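Local coordinates for fructosyl amine: oxygen oxidoreductase (Aspergillus fumigatus, PDB 3DJE), which oxidatively removes the sugar from fructosyl amino acids (Amadori products), using a bound FAD and molecular oxygen, at residues G137-D142 and E319-L324; N194-G199 and Y353-L358; D226-L231 and I393-D398. All coordinates share one frame; numbering follows the deposited sequence.

Contact 1: G137-D142 and E319-L324; sequences GVLQGD and ETMPQL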
loop_
_atom_site.group_PDB
_atom_site.type_symbol
_atom_site.label_atom_id
_atom_site.label_comp_id
_atom_site.label_asym_id
_atom_site.label_seq_id
_atom_site.Cartn_x
_atom_site.Cartn_y
_atom_site.Cartn_z
ATOM N N GLY A 137 21.040 -14.356 18.555
ATOM C CA GLY A 137 20.857 -15.365 17.518
ATOM C C GLY A 137 19.927 -14.941 16.397
ATOM O O GLY A 137 19.867 -15.599 15.345
ATOM N N VAL A 138 19.188 -13.855 16.616
ATOM C CA VAL A 138 18.276 -13.352 15.581
ATOM C C VAL A 138 18.980 -12.343 14.670
ATOM O O VAL A 138 19.149 -12.587 13.487
ATOM C CB VAL A 138 16.982 -12.724 16.168
ATOM C CG1 VAL A 138 16.149 -12.105 15.050
ATOM C CG2 VAL A 138 16.158 -13.761 16.929
ATOM N N LEU A 139 19.398 -11.214 15.233
ATOM C CA LEU A 139 20.044 -10.184 14.435
ATOM C C LEU A 139 21.558 -10.330 14.534
ATOM O O LEU A 139 22.223 -9.591 15.272
ATOM C CB LEU A 139 19.568 -8.794 14.852
ATOM C CG LEU A 139 18.066 -8.537 14.662
ATOM C CD1 LEU A 139 17.688 -7.191 15.283
ATOM C CD2 LEU A 139 17.632 -8.595 13.183
ATOM N N GLN A 140 22.084 -11.269 13.753
ATOM C CA GLN A 140 23.492 -11.669 13.826
ATOM C C GLN A 140 24.425 -10.796 12.993
ATOM O O GLN A 140 25.652 -10.901 13.114
ATOM C CB GLN A 140 23.638 -13.117 13.364
ATOM C CG GLN A 140 22.944 -14.133 14.260
ATOM C CD GLN A 140 23.305 -15.555 13.895
ATOM O OE1 GLN A 140 24.414 -15.825 13.418
ATOM N NE2 GLN A 140 22.368 -16.473 14.105
ATOM N N GLY A 141 23.852 -9.955 12.137
ATOM C CA GLY A 141 24.622 -9.196 11.155
ATOM C C GLY A 141 25.394 -8.011 11.703
ATOM O O GLY A 141 25.275 -7.661 12.884
ATOM N N ASP A 142 26.184 -7.393 10.828
ATOM C CA ASP A 142 27.073 -6.301 11.226
ATOM C C ASP A 142 26.498 -4.911 10.976
ATOM O O ASP A 142 27.121 -3.906 11.331
ATOM C CB ASP A 142 28.432 -6.444 10.535
ATOM C CG ASP A 142 29.242 -7.615 11.070
ATOM O OD1 ASP A 142 28.909 -8.152 12.149
ATOM O OD2 ASP A 142 30.217 -8.010 10.393
ATOM N N GLU A 319 23.405 -8.422 5.933
ATOM C CA GLU A 319 23.710 -7.315 6.837
ATOM C C GLU A 319 22.972 -7.393 8.171
ATOM O O GLU A 319 23.307 -6.653 9.104
ATOM C CB GLU A 319 23.364 -5.978 6.171
ATOM C CG GLU A 319 24.185 -5.674 4.919
ATOM C CD GLU A 319 23.929 -4.295 4.330
ATOM O OE1 GLU A 319 23.131 -3.502 4.887
ATOM O OE2 GLU A 319 24.535 -4.000 3.282
ATOM N N THR A 320 21.983 -8.287 8.260
ATOM C CA THR A 320 21.033 -8.288 9.375
ATOM C C THR A 320 20.850 -9.674 9.998
ATOM O O THR A 320 21.088 -9.868 11.192
ATOM C CB THR A 320 19.649 -7.765 8.917
ATOM O OG1 THR A 320 19.195 -8.532 7.797
ATOM C CG2 THR A 320 19.742 -6.307 8.508
HETATM N N MSE A 321 20.393 -10.618 9.182
HETATM C CA MSE A 321 20.180 -11.999 9.603
HETATM C C MSE A 321 20.946 -12.936 8.671
HETATM O O MSE A 321 20.352 -13.672 7.885
HETATM C CB MSE A 321 18.687 -12.314 9.592
HETATM C CG MSE A 321 17.947 -11.471 10.593
HETATM SE SE MSE A 321 16.090 -11.930 10.734
HETATM C CE MSE A 321 15.534 -11.609 8.900
ATOM N N PRO A 322 22.286 -12.884 8.728
ATOM C CA PRO A 322 23.084 -13.621 7.733
ATOM C C PRO A 322 22.861 -15.136 7.778
ATOM O O PRO A 322 23.066 -15.822 6.758
ATOM C CB PRO A 322 24.535 -13.248 8.089
ATOM C CG PRO A 322 24.484 -12.765 9.493
ATOM C CD PRO A 322 23.128 -12.135 9.677
ATOM N N GLN A 323 22.417 -15.647 8.928
ATOM C CA GLN A 323 22.083 -17.076 9.070
ATOM C C GLN A 323 20.923 -17.515 8.142
ATOM O O GLN A 323 20.752 -18.706 7.842
ATOM C CB GLN A 323 21.807 -17.428 10.537
ATOM C CG GLN A 323 20.451 -16.939 11.113
ATOM C CD GLN A 323 20.443 -15.481 11.557
ATOM O OE1 GLN A 323 21.407 -14.743 11.355
ATOM N NE2 GLN A 323 19.328 -15.055 12.152
ATOM N N LEU A 324 20.143 -16.537 7.678
ATOM C CA LEU A 324 18.998 -16.796 6.810
ATOM C C LEU A 324 19.251 -16.447 5.349
ATOM O O LEU A 324 18.402 -16.700 4.496
ATOM C CB LEU A 324 17.758 -16.029 7.316
ATOM C CG LEU A 324 17.244 -16.363 8.721
ATOM C CD1 LEU A 324 15.931 -15.617 9.009
ATOM C CD2 LEU A 324 17.040 -17.880 8.866
#
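Q140 and Q323 lay their side-chain amides flat against each other, the two planes only 7° apart, although the extended chain of Q140 and the folded chain of Q323 run at a slant to one another. Q140 CD lies 3.3 Å from Q323 OE1 in this stack, and no hydrogen bond joins the two groups; each amide donates instead, within its own plane, to a backbone carbonyl of the loop. Q140 NE2 reaches back to G137 O at 2.9 Å along an almost straight N-H (175°), while Q323 NE2 crosses to V138 O at 2.8 Å and also pairs with Y251 OH. Bonds to two successive carbonyls thus fix the rotation of both amides and hold them parallel. Q323 gets there by a double fold: CG sits between the backbone N and the carbonyl carbon (chi1 74°), and a second bend at chi2 brings the amide alongside that of Q140.

At G141 the contact becomes one of backbones. Lacking a side chain, this residue lets the chains close to 4.1 Å between G141 CA and T320 CA, and G141 N donates to T320 O at 2.9 Å. P322 closes in from the flank, its CD 3.4 Å from G141 N. Away from the glutamine pair, L139 CD2 packs on CG of M321, a selenomethionine, at 3.9 Å, and both side chains also rest on F265. R131 binds the same loop through a hydrogen bond to G141 O and a salt bridge to D142. Here a loop leading into strand 147-151 is laid over the chain leaving helix 307-320 toward strand 331-339, so that two connections of one large mixed β-sheet, well away from flavin and ligand, are joined mainly through backbone carbonyls and side-chain amides.

Contact 2: N194-G199 and Y353-L358; sequences NNDVKG and YHSLVL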
loop_
_atom_site.group_PDB
_atom_site.type_symbol
_atom_site.label_atom_id
_atom_site.label_comp_id
_atom_site.label_asym_id
_atom_site.label_seq_id
_atom_site.Cartn_x
_atom_site.Cartn_y
_atom_site.Cartn_z
ATOM N N ASN A 194 -23.629 11.242 -21.698
ATOM C CA ASN A 194 -23.917 12.671 -21.509
ATOM C C ASN A 194 -22.941 13.379 -20.546
ATOM O O ASN A 194 -23.346 14.091 -19.616
ATOM C CB ASN A 194 -25.380 12.852 -21.084
ATOM C CG ASN A 194 -26.355 12.449 -22.179
ATOM O OD1 ASN A 194 -26.122 12.724 -23.358
ATOM N ND2 ASN A 194 -27.450 11.784 -21.796
ATOM N N ASN A 195 -21.649 13.174 -20.808
ATOM C CA ASN A 195 -20.543 13.749 -20.038
ATOM C C ASN A 195 -20.564 13.428 -18.546
ATOM O O ASN A 195 -20.141 14.231 -17.718
ATOM C CB ASN A 195 -20.411 15.266 -20.273
ATOM C CG ASN A 195 -19.795 15.597 -21.615
ATOM O OD1 ASN A 195 -19.446 14.708 -22.394
ATOM N ND2 ASN A 195 -19.662 16.892 -21.893
ATOM N N ASP A 196 -21.051 12.238 -18.216
ATOM C CA ASP A 196 -20.993 11.760 -16.842
ATOM C C ASP A 196 -20.688 10.262 -16.868
ATOM O O ASP A 196 -20.782 9.619 -17.922
ATOM C CB ASP A 196 -22.339 12.023 -16.157
ATOM C CG ASP A 196 -22.287 11.871 -14.644
ATOM O OD1 ASP A 196 -21.189 11.800 -14.078
ATOM O OD2 ASP A 196 -23.378 11.842 -14.034
ATOM N N VAL A 197 -20.290 9.737 -15.713
ATOM C CA VAL A 197 -20.122 8.290 -15.519
ATOM C C VAL A 197 -21.353 7.754 -14.804
ATOM O O VAL A 197 -21.693 8.220 -13.708
ATOM C CB VAL A 197 -18.855 7.979 -14.703
ATOM C CG1 VAL A 197 -18.873 6.499 -14.232
ATOM C CG2 VAL A 197 -17.619 8.288 -15.553
ATOM N N LYS A 198 -22.007 6.775 -15.429
ATOM C CA LYS A 198 -23.297 6.254 -14.960
ATOM C C LYS A 198 -23.206 4.878 -14.316
ATOM O O LYS A 198 -24.230 4.298 -13.956
ATOM C CB LYS A 198 -24.328 6.206 -16.110
ATOM C CG LYS A 198 -24.641 7.560 -16.769
ATOM C CD LYS A 198 -25.022 8.641 -15.771
ATOM C CE LYS A 198 -25.448 9.915 -16.503
ATOM N NZ LYS A 198 -25.725 11.039 -15.551
ATOM N N GLY A 199 -21.982 4.369 -14.177
ATOM C CA GLY A 199 -21.737 3.023 -13.625
ATOM C C GLY A 199 -20.625 2.333 -14.388
ATOM O O GLY A 199 -19.692 2.990 -14.877
ATOM N N TYR A 353 -17.196 14.824 -14.454
ATOM C CA TYR A 353 -18.127 13.708 -14.299
ATOM C C TYR A 353 -18.738 13.743 -12.899
ATOM O O TYR A 353 -18.167 13.199 -11.943
ATOM C CB TYR A 353 -17.427 12.366 -14.564
ATOM C CG TYR A 353 -16.633 12.321 -15.852
ATOM C CD1 TYR A 353 -17.152 12.860 -17.031
ATOM C CD2 TYR A 353 -15.367 11.739 -15.892
ATOM C CE1 TYR A 353 -16.418 12.832 -18.222
ATOM C CE2 TYR A 353 -14.623 11.694 -17.078
ATOM C CZ TYR A 353 -15.161 12.243 -18.234
ATOM O OH TYR A 353 -14.439 12.211 -19.404
ATOM N N HIS A 354 -19.896 14.393 -12.814
ATOM C CA HIS A 354 -20.659 14.659 -11.577
ATOM C C HIS A 354 -20.827 13.455 -10.633
ATOM O O HIS A 354 -20.815 13.613 -9.412
ATOM C CB HIS A 354 -22.037 15.228 -11.992
ATOM C CG HIS A 354 -23.028 15.362 -10.874
ATOM N ND1 HIS A 354 -23.917 14.361 -10.541
ATOM C CD2 HIS A 354 -23.295 16.398 -10.040
ATOM C CE1 HIS A 354 -24.671 14.765 -9.531
ATOM N NE2 HIS A 354 -24.313 15.996 -9.208
ATOM N N SER A 355 -20.991 12.265 -11.201
ATOM C CA SER A 355 -21.356 11.077 -10.435
ATOM C C SER A 355 -20.147 10.245 -10.031
ATOM O O SER A 355 -20.311 9.236 -9.355
ATOM C CB SER A 355 -22.329 10.202 -11.242
ATOM O OG SER A 355 -23.503 10.924 -11.607
ATOM N N LEU A 356 -18.954 10.653 -10.463
ATOM C CA LEU A 356 -17.729 9.878 -10.202
ATOM C C LEU A 356 -16.950 10.402 -9.001
ATOM O O LEU A 356 -16.746 11.617 -8.865
ATOM C CB LEU A 356 -16.826 9.872 -11.441
ATOM C CG LEU A 356 -15.515 9.074 -11.365
ATOM C CD1 LEU A 356 -15.793 7.589 -11.205
ATOM C CD2 LEU A 356 -14.636 9.327 -12.598
ATOM N N VAL A 357 -16.518 9.473 -8.146
ATOM C CA VAL A 357 -15.664 9.785 -6.997
ATOM C C VAL A 357 -14.376 8.980 -7.135
ATOM O O VAL A 357 -14.421 7.779 -7.386
ATOM C CB VAL A 357 -16.349 9.430 -5.658
ATOM C CG1 VAL A 357 -15.479 9.863 -4.469
ATOM C CG2 VAL A 357 -17.716 10.122 -5.556
ATOM N N LEU A 358 -13.244 9.655 -6.979
ATOM C CA LEU A 358 -11.925 9.030 -7.038
ATOM C C LEU A 358 -11.465 8.679 -5.640
ATOM O O LEU A 358 -11.558 9.510 -4.745
ATOM C CB LEU A 358 -10.888 9.992 -7.650
ATOM C CG LEU A 358 -10.952 10.318 -9.156
ATOM C CD1 LEU A 358 -11.329 9.085 -9.984
ATOM C CD2 LEU A 358 -11.903 11.467 -9.408
HETATM O O HOH W 1 -21.450 15.233 -15.306
#
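The carboxylate of D196 spans the backbone N and hydroxyl of S355, giving one oxygen to each. It thereby fastens the antiparallel three-stranded sheet 187-209 to the type I β turn Y353-L356, which leads into strand 356-360 of the Rossmann-type FAD-binding sheet; a β meander added to such a sheet is a familiar feature of flavoproteins of this class. S355 N donates to D196 OD1 at 2.9 Å (162°) on the syn lone pair, and S355 OG donates to D196 OD2 at 2.6 Å, also on the syn side and a little out of the carboxylate plane. K198 NZ forms a 2.9 Å salt bridge with D196 OD2 on its anti side. This grip would be expected to stabilise the negative charge of a buried aspartate. With CG anti to the backbone N (chi1 -166°), the carboxylate extends from its strand to the turn, while OD1 also takes a weak bond from V197 N.

Next to the carboxylate, V197 supplies the apolar packing. Its CG2 meets Y353 CD2 at 4.1 Å, approaching the phenol ring obliquely, and its CB faces that of L356. The carbonyl V197 O also comes close to the turn, 3.2 Å from S355 CB. Y353 is held further by H350, whose ring stacks on its own, and by F192, which meets it edge-to-face from the neighbouring strand 187-193. A water bridges the backbones as well: H354 N is close to D196 OD1 but badly angled for it, and donates to a water at 3.1 Å. That water gives a hydrogen bond of 2.9 Å to N195 O, the same oxygen that sits in the plane of the Y353 ring, at its edge, 3.4 Å from CD1.

Contact 3: D226-L231 and I393-D398; sequences DFKNQL and IKWNPD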
loop_
_atom_site.group_PDB
_atom_site.type_symbol
_atom_site.label_atom_id
_atom_site.label_comp_id
_atom_site.label_asym_id
_atom_site.label_seq_id
_atom_site.Cartn_x
_atom_site.Cartn_y
_atom_site.Cartn_z
ATOM N N ASP A 226 -9.067 9.055 -17.908
ATOM C CA ASP A 226 -7.904 9.895 -18.177
ATOM C C ASP A 226 -7.509 10.685 -16.928
ATOM O O ASP A 226 -8.157 11.680 -16.592
ATOM C CB ASP A 226 -8.209 10.856 -19.334
ATOM C CG ASP A 226 -6.995 11.685 -19.760
ATOM O OD1 ASP A 226 -5.898 11.551 -19.175
ATOM O OD2 ASP A 226 -7.150 12.496 -20.701
ATOM N N PHE A 227 -6.450 10.243 -16.250
ATOM C CA PHE A 227 -5.988 10.936 -15.057
ATOM C C PHE A 227 -5.083 12.133 -15.326
ATOM O O PHE A 227 -4.525 12.716 -14.388
ATOM C CB PHE A 227 -5.312 9.961 -14.082
ATOM C CG PHE A 227 -6.284 9.164 -13.264
ATOM C CD1 PHE A 227 -6.796 7.959 -13.744
ATOM C CD2 PHE A 227 -6.703 9.628 -12.022
ATOM C CE1 PHE A 227 -7.703 7.215 -12.981
ATOM C CE2 PHE A 227 -7.613 8.886 -11.242
ATOM C CZ PHE A 227 -8.120 7.692 -11.732
ATOM N N LYS A 228 -4.903 12.495 -16.598
ATOM C CA LYS A 228 -4.028 13.626 -16.925
ATOM C C LYS A 228 -2.623 13.489 -16.289
ATOM O O LYS A 228 -2.097 14.438 -15.699
ATOM C CB LYS A 228 -4.687 14.950 -16.503
ATOM C CG LYS A 228 -6.144 15.123 -16.946
ATOM C CD LYS A 228 -6.266 15.170 -18.458
ATOM C CE LYS A 228 -7.702 15.409 -18.886
ATOM N NZ LYS A 228 -7.868 15.203 -20.350
ATOM N N ASN A 229 -2.051 12.290 -16.393
ATOM C CA ASN A 229 -0.713 11.966 -15.894
ATOM C C ASN A 229 -0.580 12.011 -14.376
ATOM O O ASN A 229 0.530 11.981 -13.858
ATOM C CB ASN A 229 0.378 12.822 -16.573
ATOM C CG ASN A 229 0.396 12.642 -18.086
ATOM O OD1 ASN A 229 0.279 11.519 -18.595
ATOM N ND2 ASN A 229 0.518 13.749 -18.808
ATOM N N GLN A 230 -1.704 12.047 -13.662
ATOM C CA GLN A 230 -1.625 12.107 -12.189
ATOM C C GLN A 230 -1.163 10.812 -11.522
ATOM O O GLN A 230 -0.667 10.856 -10.391
ATOM C CB GLN A 230 -2.951 12.539 -11.576
ATOM C CG GLN A 230 -3.279 14.009 -11.744
ATOM C CD GLN A 230 -4.665 14.313 -11.243
ATOM O OE1 GLN A 230 -4.854 14.647 -10.073
ATOM N NE2 GLN A 230 -5.656 14.173 -12.121
ATOM N N LEU A 231 -1.320 9.671 -12.195
ATOM C CA LEU A 231 -0.956 8.387 -11.563
ATOM C C LEU A 231 0.180 7.667 -12.282
ATOM O O LEU A 231 0.141 7.536 -13.501
ATOM C CB LEU A 231 -2.175 7.455 -11.460
ATOM C CG LEU A 231 -3.420 7.932 -10.691
ATOM C CD1 LEU A 231 -4.529 6.883 -10.807
ATOM C CD2 LEU A 231 -3.075 8.187 -9.232
ATOM N N ILE A 393 -5.502 16.916 -1.440
ATOM C CA ILE A 393 -5.882 15.631 -2.055
ATOM C C ILE A 393 -6.789 15.778 -3.286
ATOM O O ILE A 393 -7.204 14.775 -3.888
ATOM C CB ILE A 393 -6.587 14.696 -1.040
ATOM C CG1 ILE A 393 -7.928 15.310 -0.606
ATOM C CG2 ILE A 393 -5.643 14.393 0.137
ATOM C CD1 ILE A 393 -8.762 14.488 0.376
ATOM N N LYS A 394 -7.097 17.014 -3.664
ATOM C CA LYS A 394 -8.026 17.255 -4.776
ATOM C C LYS A 394 -7.484 16.814 -6.138
ATOM O O LYS A 394 -6.285 16.617 -6.297
ATOM C CB LYS A 394 -8.403 18.738 -4.845
ATOM C CG LYS A 394 -7.240 19.655 -5.141
ATOM C CD LYS A 394 -7.768 21.039 -5.414
ATOM C CE LYS A 394 -6.667 22.052 -5.520
ATOM N NZ LYS A 394 -7.296 23.401 -5.643
ATOM N N TRP A 395 -8.396 16.655 -7.101
ATOM C CA TRP A 395 -8.031 16.475 -8.511
ATOM C C TRP A 395 -7.046 17.573 -8.899
ATOM O O TRP A 395 -7.326 18.753 -8.698
ATOM C CB TRP A 395 -9.291 16.551 -9.377
ATOM C CG TRP A 395 -9.077 16.253 -10.822
ATOM C CD1 TRP A 395 -8.889 17.167 -11.831
ATOM C CD2 TRP A 395 -9.055 14.959 -11.439
ATOM N NE1 TRP A 395 -8.745 16.513 -13.041
ATOM C CE2 TRP A 395 -8.842 15.162 -12.829
ATOM C CE3 TRP A 395 -9.181 13.647 -10.956
ATOM C CZ2 TRP A 395 -8.749 14.099 -13.736
ATOM C CZ3 TRP A 395 -9.103 12.585 -11.868
ATOM C CH2 TRP A 395 -8.887 12.823 -13.242
ATOM N N ASN A 396 -5.887 17.181 -9.430
ATOM C CA ASN A 396 -4.757 18.107 -9.566
ATOM C C ASN A 396 -3.906 17.855 -10.815
ATOM O O ASN A 396 -2.760 17.433 -10.701
ATOM C CB ASN A 396 -3.871 18.007 -8.309
ATOM C CG ASN A 396 -3.039 19.273 -8.043
ATOM O OD1 ASN A 396 -2.461 19.416 -6.966
ATOM N ND2 ASN A 396 -2.980 20.178 -9.009
ATOM N N PRO A 397 -4.455 18.118 -12.015
ATOM C CA PRO A 397 -3.634 17.874 -13.208
ATOM C C PRO A 397 -2.389 18.772 -13.286
ATOM O O PRO A 397 -1.371 18.375 -13.860
ATOM C CB PRO A 397 -4.592 18.183 -14.367
ATOM C CG PRO A 397 -5.631 19.050 -13.788
ATOM C CD PRO A 397 -5.789 18.641 -12.361
ATOM N N ASP A 398 -2.463 19.964 -12.699
ATOM C CA ASP A 398 -1.361 20.928 -12.796
ATOM C C ASP A 398 -0.061 20.467 -12.136
ATOM O O ASP A 398 1.020 20.808 -12.605
ATOM C CB ASP A 398 -1.790 22.304 -12.266
ATOM C CG ASP A 398 -2.858 22.959 -13.138
ATOM O OD1 ASP A 398 -2.985 22.585 -14.324
ATOM O OD2 ASP A 398 -3.574 23.853 -12.639
HETATM O O HOH W 2 -1.383 17.075 -16.225
#
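Q230 stands its side-chain amide on end over the indole of W395, with NE2 3.3 Å above the centre of the six-membered ring and the amide plane 89° from that of the indole. This posture is consistent with an N-H directed at the π face. Bonds at both ends keep the amide upright: Q230 NE2 donates to F227 O at 2.9 Å, and Q230 OE1 accepts from N396 N at 2.8 Å, the donor coming from well above the carbonyl plane. An extended chain beyond CG (chi2 174°) carries the amide across to the other segment.

F227 and Q230 begin and end a type I' β turn. F227 O is gripped twice, by Q230 N and Q230 NE2, which come from opposite faces of its plane. At the residue before the turn, D226 OD1 accepts from K228 N in an Asx turn, and D226 OD2 forms a salt bridge with K228 NZ. The edge of the indole is met by D226 O, in the ring plane and 3.6 Å from W395 CH2. F227 CD2 touches W395 CZ3 at 3.8 Å, the two rings inclined at 33°. Nearby, K228 CB packs on P397 CB at 3.9 Å, and one water donates to both K228 O and P397 O.

W395 N is held by D348 OD2, and F227 rests on L346, L358 and C360. The turn before strand 232-242 therefore packs against the link between helices 387-393 and 397-400, beside strands 346-347 and 356-360 of the FAD-binding sheet.

Contacts 2 and 3 are neighbours, their centres 16 Å apart, and meet through L358, which packs on both F227 and W395; H350 bridges the two by meeting an aromatic ring in each. Both thus attach peripheral elements to the part of the FAD-binding sheet around strand 356-360: contact 2 the small antiparallel sheet, contact 3 a turn and an interhelical link. Contact 1 lies 53 and 44 Å away between centres, across the middle of the molecule, among the connections of the other large mixed sheet. All three are partly buried. Contact 2 relies on a buried charged group, whereas contacts 1 and 3 rest on neutral glutamine amides.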